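Local coordinates for protein ATP phosphoribosyltransferase (Thermotoga maritima, PDB 1O63) that probably catalyses the first step of histidine biosynthesis, condensing ATP with 5-phosphoribose 1-diphosphate to give N'-(5'-phosphoribosyl)-ATP and diphosphate, at residues Ala6-Arg11 with Phe48-Tyr53; Gly65-Leu70 with Phe168-His173; Leu69-Thr74 with Pro111-Arg116; Met89-Pro94 with Ser143-Asp148; Arg105-Phe110 with Ile128-Ser133. All blocks are in the same frame, centred on the assembly; numbering follows the deposited sequence.

Contact 1: residues Ala6-Arg11 with Phe48-Tyr53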
# COMPACT_ATOMS: atom_id res chain seq x y z
N ALA A 6 -1.89 17.27 -8.09
CA ALA A 6 -2.00 15.90 -7.54
C ALA A 6 -1.51 16.01 -6.08
O ALA A 6 -0.34 16.30 -5.87
CB ALA A 6 -1.10 14.95 -8.32
N ILE A 7 -2.41 15.90 -5.14
CA ILE A 7 -2.17 16.09 -3.72
C ILE A 7 -2.12 14.75 -2.97
O ILE A 7 -2.97 13.87 -3.17
CB ILE A 7 -3.27 16.97 -3.11
CG1 ILE A 7 -3.60 18.21 -3.95
CG2 ILE A 7 -2.95 17.36 -1.67
CD1 ILE A 7 -2.46 19.07 -4.40
N PRO A 8 -1.08 14.55 -2.21
CA PRO A 8 -0.84 13.32 -1.47
C PRO A 8 -1.69 13.19 -0.22
O PRO A 8 -1.61 14.03 0.69
CB PRO A 8 0.64 13.46 -1.07
CG PRO A 8 0.79 14.95 -0.85
CD PRO A 8 -0.02 15.58 -1.96
N LYS A 9 -2.53 12.16 -0.14
CA LYS A 9 -3.36 11.96 1.05
C LYS A 9 -2.44 11.46 2.17
O LYS A 9 -1.35 10.96 1.90
CB LYS A 9 -4.47 10.92 0.81
CG LYS A 9 -5.47 11.28 -0.28
CD LYS A 9 -6.91 11.01 0.15
CE LYS A 9 -7.44 9.72 -0.42
NZ LYS A 9 -8.02 9.86 -1.78
N GLY A 10 -2.88 11.60 3.41
CA GLY A 10 -2.09 11.08 4.52
C GLY A 10 -1.30 12.18 5.22
O GLY A 10 -1.75 13.29 5.47
N ARG A 11 -0.09 11.84 5.60
CA ARG A 11 0.79 12.64 6.40
C ARG A 11 1.03 14.04 5.90
O ARG A 11 1.23 14.96 6.71
CB ARG A 11 2.18 11.92 6.49
CG ARG A 11 3.08 12.63 7.51
CD ARG A 11 2.59 12.31 8.92
NE ARG A 11 3.36 12.99 9.94
CZ ARG A 11 3.38 14.30 10.14
NH1 ARG A 11 4.14 14.81 11.11
NH2 ARG A 11 2.64 15.11 9.38
N PHE A 48 2.25 7.61 -3.30
CA PHE A 48 3.01 6.96 -4.36
C PHE A 48 2.37 7.12 -5.72
O PHE A 48 3.07 6.98 -6.74
CB PHE A 48 3.21 5.45 -4.05
CG PHE A 48 4.56 5.24 -3.39
CD1 PHE A 48 4.69 5.36 -2.02
CD2 PHE A 48 5.68 4.96 -4.15
CE1 PHE A 48 5.92 5.19 -1.41
CE2 PHE A 48 6.90 4.79 -3.54
CZ PHE A 48 7.03 4.90 -2.16
N ASP A 49 1.13 7.54 -5.79
CA ASP A 49 0.47 7.75 -7.09
C ASP A 49 0.65 9.16 -7.61
O ASP A 49 0.26 9.44 -8.74
CB ASP A 49 -1.03 7.45 -6.96
CG ASP A 49 -1.30 5.98 -6.67
OD1 ASP A 49 -2.34 5.66 -6.08
OD2 ASP A 49 -0.46 5.13 -7.02
N VAL A 50 1.23 10.07 -6.81
CA VAL A 50 1.40 11.45 -7.33
C VAL A 50 2.20 11.48 -8.59
O VAL A 50 1.77 12.05 -9.63
CB VAL A 50 1.95 12.38 -6.25
CG1 VAL A 50 2.57 13.66 -6.81
CG2 VAL A 50 0.86 12.70 -5.22
N PRO A 51 3.36 10.81 -8.65
CA PRO A 51 4.20 10.87 -9.83
C PRO A 51 3.53 10.17 -11.01
O PRO A 51 3.72 10.62 -12.16
CB PRO A 51 5.51 10.21 -9.44
CG PRO A 51 5.32 9.64 -8.09
CD PRO A 51 4.08 10.24 -7.49
N THR A 52 2.73 9.15 -10.74
CA THR A 52 1.96 8.48 -11.80
C THR A 52 0.99 9.42 -12.47
O THR A 52 0.88 9.48 -13.71
CB THR A 52 1.19 7.29 -11.18
OG1 THR A 52 2.15 6.39 -10.57
CG2 THR A 52 0.37 6.56 -12.21
N TYR A 53 0.25 10.23 -11.70
CA TYR A 53 -0.67 11.19 -12.29
C TYR A 53 0.06 12.22 -13.14
O TYR A 53 -0.48 12.69 -14.17
CB TYR A 53 -1.49 11.93 -11.18
CG TYR A 53 -2.73 11.11 -10.83
CD1 TYR A 53 -2.62 9.86 -10.24
CD2 TYR A 53 -3.98 11.58 -11.15
CE1 TYR A 53 -3.75 9.11 -9.96
CE2 TYR A 53 -5.11 10.85 -10.88
CZ TYR A 53 -4.99 9.60 -10.29
OH TYR A 53 -6.15 8.90 -10.04

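Contact 2: residues Gly65-Leu70 with Phe168-His173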
# COMPACT_ATOMS: atom_id res chain seq x y z
N GLY A 65 6.48 13.02 -0.66
CA GLY A 65 7.65 13.04 0.23
C GLY A 65 8.90 12.50 -0.45
O GLY A 65 8.90 11.89 -1.51
N THR A 66 10.03 12.63 0.28
CA THR A 66 11.30 12.14 -0.23
C THR A 66 11.28 10.63 -0.43
O THR A 66 11.93 10.11 -1.35
CB THR A 66 12.47 12.53 0.71
OG1 THR A 66 12.28 13.88 1.15
CG2 THR A 66 13.79 12.42 -0.03
N ASP A 67 10.57 9.90 0.40
CA ASP A 67 10.45 8.45 0.29
C ASP A 67 9.90 8.08 -1.08
O ASP A 67 10.49 7.23 -1.76
CB ASP A 67 9.59 7.89 1.43
CG ASP A 67 8.28 8.61 1.62
OD1 ASP A 67 7.26 7.93 1.89
OD2 ASP A 67 8.20 9.85 1.50
N VAL A 68 8.79 8.69 -1.49
CA VAL A 68 8.20 8.42 -2.80
C VAL A 68 9.21 8.70 -3.90
O VAL A 68 9.44 7.91 -4.80
CB VAL A 68 6.93 9.25 -3.03
CG1 VAL A 68 6.38 9.16 -4.44
CG2 VAL A 68 5.83 8.85 -2.02
N LEU A 69 9.81 9.91 -3.86
CA LEU A 69 10.74 10.35 -4.87
C LEU A 69 11.93 9.43 -5.05
O LEU A 69 12.37 9.19 -6.19
CB LEU A 69 11.24 11.78 -4.57
CG LEU A 69 10.87 12.85 -5.59
CD1 LEU A 69 9.41 12.74 -5.98
CD2 LEU A 69 11.18 14.25 -5.09
N LEU A 70 12.50 8.97 -3.93
CA LEU A 70 13.69 8.11 -4.04
C LEU A 70 13.30 6.67 -4.31
O LEU A 70 14.13 5.92 -4.80
CB LEU A 70 14.57 8.23 -2.81
CG LEU A 70 15.77 9.13 -2.77
CD1 LEU A 70 15.95 10.06 -3.96
CD2 LEU A 70 15.81 9.93 -1.47
N PHE A 168 18.16 8.97 5.13
CA PHE A 168 17.89 10.28 4.57
C PHE A 168 16.74 10.91 5.33
O PHE A 168 15.87 10.22 5.91
CB PHE A 168 17.63 10.36 3.08
CG PHE A 168 16.54 9.51 2.53
CD1 PHE A 168 15.21 9.90 2.63
CD2 PHE A 168 16.84 8.31 1.89
CE1 PHE A 168 14.21 9.10 2.11
CE2 PHE A 168 15.84 7.50 1.39
CZ PHE A 168 14.51 7.90 1.49
N VAL A 169 16.77 12.24 5.31
CA VAL A 169 15.71 13.00 5.95
C VAL A 169 14.57 13.15 4.94
O VAL A 169 14.87 13.22 3.75
CB VAL A 169 16.23 14.39 6.36
CG1 VAL A 169 15.08 15.34 6.67
CG2 VAL A 169 17.17 14.23 7.55
N ILE A 170 13.34 13.05 5.38
CA ILE A 170 12.19 13.09 4.50
C ILE A 170 11.45 14.42 4.62
O ILE A 170 11.09 14.86 5.71
CB ILE A 170 11.20 11.96 4.77
CG1 ILE A 170 11.83 10.59 4.36
CG2 ILE A 170 9.89 12.14 4.01
CD1 ILE A 170 11.15 9.46 5.12
N ARG A 171 11.22 15.03 3.47
CA ARG A 171 10.52 16.31 3.41
C ARG A 171 9.44 16.22 2.31
O ARG A 171 9.39 15.28 1.55
CB ARG A 171 11.51 17.40 2.91
CG ARG A 171 12.84 17.44 3.62
CD ARG A 171 13.66 18.66 3.22
NE ARG A 171 14.66 18.96 4.26
CZ ARG A 171 15.80 18.27 4.36
NH1 ARG A 171 16.05 17.28 3.51
NH2 ARG A 171 16.64 18.59 5.32
N THR A 172 8.70 17.31 2.17
CA THR A 172 7.74 17.45 1.08
C THR A 172 8.48 18.02 -0.12
O THR A 172 9.40 18.82 0.07
CB THR A 172 6.63 18.43 1.50
OG1 THR A 172 6.08 17.91 2.73
CG2 THR A 172 5.55 18.57 0.46
N HIS A 173 8.12 17.59 -1.33
CA HIS A 173 8.78 18.14 -2.53
C HIS A 173 7.64 18.60 -3.49
O HIS A 173 6.59 17.98 -3.41
CB HIS A 173 9.56 17.05 -3.26
CG HIS A 173 10.70 16.46 -2.50
ND1 HIS A 173 11.99 16.83 -2.69
CD2 HIS A 173 10.70 15.52 -1.52
CE1 HIS A 173 12.78 16.14 -1.83
NE2 HIS A 173 12.00 15.34 -1.12

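Contact 3: residues Leu69-Thr74 with Pro111-Arg116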
# COMPACT_ATOMS: atom_id res chain seq x y z
N LEU A 69 9.81 9.91 -3.86
CA LEU A 69 10.74 10.35 -4.87
C LEU A 69 11.93 9.43 -5.05
O LEU A 69 12.37 9.19 -6.19
CB LEU A 69 11.24 11.78 -4.57
CG LEU A 69 10.87 12.85 -5.59
CD1 LEU A 69 9.41 12.74 -5.98
CD2 LEU A 69 11.18 14.25 -5.09
N LEU A 70 12.50 8.97 -3.93
CA LEU A 70 13.69 8.11 -4.04
C LEU A 70 13.30 6.67 -4.31
O LEU A 70 14.13 5.92 -4.80
CB LEU A 70 14.57 8.23 -2.81
CG LEU A 70 15.77 9.13 -2.77
CD1 LEU A 70 15.95 10.06 -3.96
CD2 LEU A 70 15.81 9.93 -1.47
N GLU A 71 12.10 6.24 -3.90
CA GLU A 71 11.74 4.84 -4.12
C GLU A 71 11.38 4.58 -5.59
O GLU A 71 11.53 3.47 -6.08
CB GLU A 71 10.58 4.43 -3.20
CG GLU A 71 10.10 3.02 -3.41
CD GLU A 71 11.18 1.99 -3.10
OE1 GLU A 71 11.12 0.87 -3.61
OE2 GLU A 71 12.13 2.31 -2.34
N LYS A 72 10.89 5.58 -6.26
CA LYS A 72 10.38 5.49 -7.63
C LYS A 72 10.96 6.64 -8.44
O LYS A 72 10.50 7.79 -8.28
CB LYS A 72 8.86 5.58 -7.52
CG LYS A 72 8.06 5.85 -8.77
CD LYS A 72 6.56 5.87 -8.45
CE LYS A 72 5.73 6.01 -9.72
NZ LYS A 72 4.28 5.86 -9.41
N GLU A 73 11.97 6.39 -9.25
CA GLU A 73 12.58 7.50 -10.00
C GLU A 73 11.72 8.00 -11.14
O GLU A 73 11.12 7.25 -11.90
CB GLU A 73 13.97 7.07 -10.50
CG GLU A 73 14.99 8.18 -10.37
CD GLU A 73 15.31 8.53 -8.93
OE1 GLU A 73 16.14 9.45 -8.70
OE2 GLU A 73 14.76 7.87 -8.01
N THR A 74 11.60 9.32 -11.26
CA THR A 74 10.84 9.95 -12.33
C THR A 74 11.70 11.01 -13.02
O THR A 74 12.75 11.40 -12.51
CB THR A 74 9.59 10.69 -11.79
OG1 THR A 74 10.04 11.78 -10.99
CG2 THR A 74 8.70 9.79 -10.95
N PRO A 111 11.78 -1.19 -1.19
CA PRO A 111 12.80 -2.07 -1.71
C PRO A 111 13.85 -1.40 -2.55
O PRO A 111 15.03 -1.81 -2.41
CB PRO A 111 12.02 -3.16 -2.46
CG PRO A 111 10.70 -2.54 -2.77
CD PRO A 111 10.44 -1.55 -1.68
N ASN A 112 13.60 -0.36 -3.34
CA ASN A 112 14.67 0.26 -4.13
C ASN A 112 15.59 1.08 -3.24
O ASN A 112 16.81 1.07 -3.39
CB ASN A 112 14.11 1.12 -5.27
CG ASN A 112 13.33 0.28 -6.27
OD1 ASN A 112 13.68 -0.87 -6.51
ND2 ASN A 112 12.24 0.84 -6.80
N VAL A 113 14.97 1.89 -2.34
CA VAL A 113 15.75 2.62 -1.34
C VAL A 113 16.67 1.66 -0.58
O VAL A 113 17.84 1.91 -0.40
CB VAL A 113 14.79 3.30 -0.34
CG1 VAL A 113 15.49 3.61 0.97
CG2 VAL A 113 14.25 4.58 -0.99
N THR A 114 16.12 0.54 -0.11
CA THR A 114 16.91 -0.43 0.67
C THR A 114 18.00 -1.03 -0.21
O THR A 114 19.17 -1.11 0.20
CB THR A 114 16.12 -1.53 1.35
OG1 THR A 114 17.06 -2.55 1.84
CG2 THR A 114 15.19 -2.29 0.42
N GLN A 115 17.68 -1.39 -1.46
CA GLN A 115 18.71 -1.94 -2.35
C GLN A 115 19.82 -0.93 -2.56
O GLN A 115 21.01 -1.28 -2.50
CB GLN A 115 18.09 -2.37 -3.67
CG GLN A 115 19.13 -2.67 -4.77
CD GLN A 115 19.87 -3.96 -4.48
OE1 GLN A 115 19.38 -4.79 -3.71
NE2 GLN A 115 21.04 -4.14 -5.08
N ARG A 116 19.47 0.35 -2.74
CA ARG A 116 20.48 1.40 -2.93
C ARG A 116 21.37 1.51 -1.69
O ARG A 116 22.58 1.79 -1.77
CB ARG A 116 19.82 2.73 -3.23
CG ARG A 116 20.72 3.81 -3.78
CD ARG A 116 19.93 5.05 -4.24
NE ARG A 116 19.01 4.68 -5.30
CZ ARG A 116 17.69 4.71 -5.25
NH1 ARG A 116 17.06 5.16 -4.17
NH2 ARG A 116 17.01 4.30 -6.32

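Contact 4: residues Met89-Pro94 with Ser143-Asp148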
# COMPACT_ATOMS: atom_id res chain seq x y z
N MSE A 89 14.17 8.34 7.13
CA MSE A 89 14.26 6.94 6.65
C MSE A 89 15.48 6.35 7.38
O MSE A 89 16.56 6.95 7.34
CB MSE A 89 14.40 6.89 5.16
CG MSE A 89 14.48 5.50 4.53
SE MSE A 89 12.78 4.60 4.56
CE MSE A 89 11.91 5.52 3.10
N VAL A 90 15.28 5.28 8.14
CA VAL A 90 16.39 4.72 8.91
C VAL A 90 16.56 3.23 8.70
O VAL A 90 15.65 2.56 8.23
CB VAL A 90 16.20 4.96 10.43
CG1 VAL A 90 16.16 6.45 10.72
CG2 VAL A 90 14.93 4.28 10.97
N LEU A 91 17.74 2.74 9.04
CA LEU A 91 18.02 1.33 9.15
C LEU A 91 17.87 1.02 10.66
O LEU A 91 18.35 1.86 11.46
CB LEU A 91 19.47 1.00 8.74
CG LEU A 91 19.85 -0.49 8.95
CD1 LEU A 91 19.13 -1.33 7.92
CD2 LEU A 91 21.37 -0.66 8.81
N ALA A 92 17.09 0.05 11.02
CA ALA A 92 16.90 -0.31 12.44
C ALA A 92 16.94 -1.83 12.63
O ALA A 92 16.70 -2.63 11.73
CB ALA A 92 15.59 0.24 12.97
N GLY A 93 17.21 -2.22 13.90
CA GLY A 93 17.28 -3.66 14.22
C GLY A 93 17.18 -3.84 15.75
O GLY A 93 17.21 -2.88 16.50
N PRO A 94 17.07 -5.08 16.19
CA PRO A 94 16.95 -5.38 17.63
C PRO A 94 18.03 -4.66 18.39
O PRO A 94 19.21 -4.71 17.98
CB PRO A 94 17.14 -6.89 17.67
CG PRO A 94 16.57 -7.35 16.35
CD PRO A 94 17.05 -6.31 15.36
N SER A 143 12.98 -10.96 9.54
CA SER A 143 14.16 -10.26 9.06
C SER A 143 15.13 -9.99 10.20
O SER A 143 14.74 -10.09 11.37
CB SER A 143 13.79 -8.93 8.37
OG SER A 143 13.43 -7.92 9.30
N ASP A 144 16.35 -9.64 9.81
CA ASP A 144 17.36 -9.26 10.79
C ASP A 144 17.19 -7.78 11.11
O ASP A 144 17.38 -7.30 12.22
CB ASP A 144 18.74 -9.56 10.20
CG ASP A 144 18.97 -11.05 9.98
OD1 ASP A 144 19.06 -11.76 10.99
OD2 ASP A 144 19.10 -11.51 8.82
N LEU A 145 16.89 -7.01 10.05
CA LEU A 145 16.88 -5.58 10.08
C LEU A 145 15.66 -5.04 9.28
O LEU A 145 15.05 -5.77 8.53
CB LEU A 145 18.12 -4.96 9.38
CG LEU A 145 19.50 -5.38 9.87
CD1 LEU A 145 20.59 -5.04 8.85
CD2 LEU A 145 19.85 -4.77 11.21
N ILE A 146 15.36 -3.77 9.52
CA ILE A 146 14.33 -3.13 8.70
C ILE A 146 14.87 -1.80 8.17
O ILE A 146 15.84 -1.28 8.72
CB ILE A 146 13.02 -2.84 9.44
CG1 ILE A 146 13.28 -1.83 10.56
CG2 ILE A 146 12.38 -4.15 9.93
CD1 ILE A 146 12.08 -1.39 11.35
N VAL A 147 14.26 -1.34 7.08
CA VAL A 147 14.53 0.03 6.59
C VAL A 147 13.14 0.68 6.58
O VAL A 147 12.26 0.17 5.90
CB VAL A 147 15.18 0.09 5.22
CG1 VAL A 147 15.06 1.47 4.61
CG2 VAL A 147 16.64 -0.35 5.26
N ASP A 148 12.93 1.67 7.44
CA ASP A 148 11.56 2.23 7.55
C ASP A 148 11.60 3.67 8.01
O ASP A 148 12.65 4.19 8.43
CB ASP A 148 10.73 1.40 8.53
CG ASP A 148 9.23 1.54 8.35
OD1 ASP A 148 8.79 2.17 7.36
OD2 ASP A 148 8.47 1.03 9.20

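Contact 5: residues Arg105-Phe110 with Ile128-Ser133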
# COMPACT_ATOMS: atom_id res chain seq x y z
N ARG A 105 19.03 -10.05 6.03
CA ARG A 105 17.60 -10.09 5.69
C ARG A 105 16.97 -8.76 6.16
O ARG A 105 17.12 -8.41 7.33
CB ARG A 105 16.91 -11.26 6.39
CG ARG A 105 17.43 -12.64 5.98
CD ARG A 105 16.65 -13.75 6.71
NE ARG A 105 16.53 -13.47 8.12
CZ ARG A 105 15.56 -13.90 8.94
NH1 ARG A 105 15.57 -13.56 10.22
NH2 ARG A 105 14.60 -14.70 8.50
N ILE A 106 16.48 -7.95 5.22
CA ILE A 106 15.92 -6.65 5.55
C ILE A 106 14.48 -6.57 5.04
O ILE A 106 14.30 -6.68 3.83
CB ILE A 106 16.71 -5.50 4.90
CG1 ILE A 106 18.22 -5.69 5.09
CG2 ILE A 106 16.25 -4.16 5.43
CD1 ILE A 106 19.09 -4.61 4.46
N ALA A 107 13.55 -6.34 5.96
CA ALA A 107 12.14 -6.12 5.61
C ALA A 107 11.93 -4.63 5.38
O ALA A 107 12.54 -3.82 6.08
CB ALA A 107 11.24 -6.52 6.79
N THR A 108 11.07 -4.28 4.41
CA THR A 108 10.87 -2.84 4.16
C THR A 108 9.69 -2.64 3.22
O THR A 108 9.35 -3.57 2.47
CB THR A 108 12.15 -2.27 3.49
OG1 THR A 108 12.00 -0.88 3.21
CG2 THR A 108 12.41 -3.00 2.17
N LYS A 109 9.11 -1.46 3.21
CA LYS A 109 8.14 -1.03 2.22
C LYS A 109 8.86 -0.34 1.05
O LYS A 109 8.23 0.04 0.05
CB LYS A 109 7.17 0.01 2.79
CG LYS A 109 6.42 -0.44 4.03
CD LYS A 109 5.19 0.41 4.27
CE LYS A 109 5.52 1.65 5.03
NZ LYS A 109 4.32 2.33 5.58
N PHE A 110 10.15 -0.06 1.25
CA PHE A 110 10.93 0.63 0.20
C PHE A 110 12.07 -0.20 -0.33
O PHE A 110 13.24 -0.00 0.02
CB PHE A 110 11.47 1.94 0.83
CG PHE A 110 10.36 2.67 1.61
CD1 PHE A 110 10.28 2.52 2.97
CD2 PHE A 110 9.45 3.48 0.95
CE1 PHE A 110 9.30 3.19 3.70
CE2 PHE A 110 8.48 4.16 1.66
CZ PHE A 110 8.37 3.98 3.03
N ILE A 128 13.02 -8.14 1.87
CA ILE A 128 11.64 -8.62 1.98
C ILE A 128 10.63 -7.49 2.01
O ILE A 128 10.48 -6.81 3.02
CB ILE A 128 11.51 -9.47 3.28
CG1 ILE A 128 12.55 -10.62 3.21
CG2 ILE A 128 10.09 -9.99 3.40
CD1 ILE A 128 12.66 -11.43 4.47
N PRO A 129 9.89 -7.30 0.93
CA PRO A 129 8.91 -6.25 0.81
C PRO A 129 7.67 -6.48 1.66
O PRO A 129 7.11 -7.57 1.64
CB PRO A 129 8.48 -6.26 -0.66
CG PRO A 129 9.47 -7.09 -1.36
CD PRO A 129 10.02 -8.06 -0.35
N LEU A 130 7.27 -5.46 2.40
CA LEU A 130 6.08 -5.53 3.26
C LEU A 130 5.22 -4.30 2.95
O LEU A 130 5.77 -3.28 2.51
CB LEU A 130 6.49 -5.50 4.74
CG LEU A 130 7.18 -6.74 5.29
CD1 LEU A 130 7.51 -6.58 6.77
CD2 LEU A 130 6.29 -7.97 5.09
N LYS A 131 3.96 -4.34 3.35
CA LYS A 131 3.07 -3.21 3.09
C LYS A 131 2.91 -2.31 4.30
O LYS A 131 2.34 -1.23 4.17
CB LYS A 131 1.68 -3.70 2.66
CG LYS A 131 1.66 -4.70 1.53
CD LYS A 131 1.42 -4.00 0.19
CE LYS A 131 2.73 -3.47 -0.37
NZ LYS A 131 2.53 -2.32 -1.30
N GLY A 132 3.26 -2.77 5.48
CA GLY A 132 3.10 -1.93 6.69
C GLY A 132 3.49 -2.78 7.90
O GLY A 132 3.95 -3.91 7.70
N SER A 133 3.42 -2.20 9.08
CA SER A 133 3.80 -2.87 10.32
C SER A 133 5.14 -3.58 10.16
O SER A 133 5.39 -4.67 10.69
CB SER A 133 2.71 -3.86 10.75
OG SER A 133 1.51 -3.17 11.07

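Contact 1: residues Ala6-Arg11 with Phe48-Tyr53
Val50, on helix 50-55, sets both of its methyl groups against the end of strand 4-8. Val50 CG1 stands anti to the backbone N (chi1 161°) and meets Ala6 CB at 4.2 Å. The other branch, Val50 CG2, lies beside the backbone N; it reaches along the main chain from Ala6 to Pro8, 3.9 Å from Ala6 O and 4.0 Å from Pro8 N, and touches Pro8 CB as well. Ala6 CB points at the helix and also meets Tyr53, one turn further on, but through Tyr53 CB alone (4.2 Å): the phenol ring swings away from the strand. With no hydrogen bond across it, the contact is a small, buried apolar seam. An alanine in place of Val50 would probably open a gap beneath Pro8 and take away one of the two side-chain contacts of the Ala6 methyl. Helix 50-55 packs on the sheet at strands 4-8 and 40-45. Ala6 is hydrogen-bonded through its backbone to Ile61 and Phe63, Ile7 to Phe43 and Val45 on the neighbouring strand, and Val50 and Tyr53 both pack on Val45, while Leu142 of the second subunit touches Tyr53.

Contact 2: residues Gly65-Leu70 with Phe168-His173
Thr66 opens helix 66-71 directly against strand 161-176, one of two long strands in the middle of the mixed sheet of this periplasmic-binding-protein-like fold. Gly65, the N-cap residue, pairs with Thr172 as an antiparallel non-hydrogen-bonded pair, and the helix then leaves nearly at right angles to the strand (96°).

The polar contacts centre on Thr66 OG1, whose place beside the backbone N (chi1 -42°) leaves it facing both Arg171 N and His173 NE2. It accepts an almost straight bond from Arg171 N (2.8 Å, 174°) and shares a hydrogen bond with His173 NE2 at 2.7 Å, meeting the imidazole at its edge and in its plane. Thr66 N gives a weak bond to Arg171 O, which also receives a CA-H...O contact from Gly65 CA. On its far side the imidazole is held by Gln78, hydrogen-bonded to His173 ND1, so its rotation is fixed at both nitrogens.

The apolar contacts are methyls laid on rings. Leu70 CD2 sits over the centre of the Phe168 ring, 3.7 Å from the centroid, while Thr66 CG2 approaches the same ring obliquely. A serine in place of Phe168 would probably leave the Leu70 methyl without its aromatic platform and open a gap beside Thr66 CG2. On the imidazole, Leu69 CD2 lies over one face, offset toward the rim and 3.4 Å from His173 CG.

Contact 3: residues Leu69-Thr74 with Pro111-Arg116
The carboxylate of Glu71 and the side-chain amide of Asn112 lie nearly parallel (3°), one displaced over the other and not in a common plane, although the two side chains cross at about a right angle. The amide edge does not bond to the carboxylate: Asn112 ND2 instead gives a hydrogen to the main-chain Glu71 O at 2.8 Å, in the amide plane and nearly along the C=O axis. At the rim of the third flat group, the Arg116 guanidinium, Leu70 O accepts from Arg116 NH1 (3.1 Å), tilted 17° out of the guanidinium plane; over one face lies Asn112 O, offset toward the rim.

The carboxylate itself spans two successive amides of helix 111-121. Asn112 N reaches the syn lone pair of Glu71 OE1 at 2.8 Å, and Val113 N meets Glu71 OE2 on its syn side at 2.9 Å, 28° out of the carboxylate plane. Glu71 gets there with CG anti to the backbone N and a bend at chi2. An acidic side chain from a distant part of the chain thus takes two amide hydrogens of the helix's first turn, and the helix dipole would probably favour the ionised carboxylate. Helix 66-71, whose last residue is Glu71, is thereby joined at its C-terminal end to the start of helix 111-121, in reciprocal fashion, since Leu70 O and Glu71 O take their hydrogens from side chains of that helix.

Beside the polar network Pro111 CD rests 3.2 Å from Glu71 OE1. Val113 CG2 lies against Leu70 CB at 4.1 Å, and Val113 also packs on Phe168 of strand 161-176.

Contact 4: residues Met89-Pro94 with Ser143-Asp148
Val90 and Asp148 form one of two antiparallel hydrogen-bonded pairs that join strand 81-94 to strand 145-150; Ala92 and Ile146 form the other. Val90 N binds Asp148 O at 2.9 Å and Asp148 N returns to Val90 O at 3.0 Å, while in the second pair Ala92 N reaches Ile146 O at 2.9 Å and Ile146 N reaches Ala92 O at 2.8 Å. Between them Leu91 and Val147 make a non-hydrogen-bonded pair, and CA-H...O contacts fill in, among them Val147 CA to Val90 O. Outside the pairing, Ser143 OG donates to Leu145 O from above the carbonyl plane.

The apolar contacts divide between the two faces. On the face of Leu91 and Val147, Leu91 CG is anti to the backbone N (chi1 175°) and its CD1 leans across to Val147 CG2 (3.8 Å) and Leu145 CB. Selenomethionine Met89, bent at chi2 and chi3, brings SE to 3.9 Å from Val147 CG1, the two side chains crossing at about a right angle. On the other face Ala92 CB meets Ile146 CG1 at 3.9 Å.

The chemistry is that of a sheet interior: Val90, Ala92, Ile146 and Asp148 pair their facing backbone groups here, while the alternate residues bond outward, Met89 and Leu91 to strand 161-176, Leu145 and Val147 to Ala107. Apart from Asp148, the paired side chains are apolar.

Contact 5: residues Arg105-Phe110 with Ile128-Ser133
Leu130, just past strand 125-129, brings its CD1 to 3.7 Å from Ala107 CB. Leu130 CG lies anti to the carbonyl carbon (chi1 -71°), which places its CD1 branch at the Ala107 methyl. Ile128, paired with Ala107 in parallel register, turns to the face of Ala107, but touches the other strand mainly through CB, 4.0 Å from Ile106 O. Thr108 and Pro129 are turned to the opposite face. Further along, Lys109 runs its aliphatic chain over the turn after strand 125-129: CG lies 3.3 Å from Leu130 O, and CD the same distance from Lys131 O.

The backbones are tied by Ile128 N to Ile106 O (2.8 Å), Thr108 N to Ile128 O and Leu130 N to Thr108 O. Thr108 OG1 accepts from Phe110 N (2.8 Å), an ST turn that leads the chain into helix 111-121.

The strands are the two arms of a beta-alpha-beta crossover, with helix 111-121 between them in sequence and its Cys118 packed on Ile106. Strand 104-108 is bordered on its other edge by strand 145-150, whereas strand 125-129 is outermost within the chain; from the second subunit, His56 packs on Ile128 and Asp49 on Leu130.

Overall arrangement
From the N terminus, contact 1 closes first, bringing helix 50-55 back onto strand 4-8. The other four contacts come later in the chain. Contact 2 joins the start of helix 66-71 to strand 161-176 and closes the longest loop; contact 4, between strands 81-94 and 145-150, is nested inside it, and contact 5, the crossover of strands 104-108 and 125-129, is nested inside contact 4. Contact 3 shares Leu69 and Leu70 with contact 2 and crosses both contacts 4 and 5 by binding helix 66-71 to helix 111-121. Contacts 1, 2, 4 and 5 reach one mixed sheet, and contacts 1 and 5 also touch the second subunit.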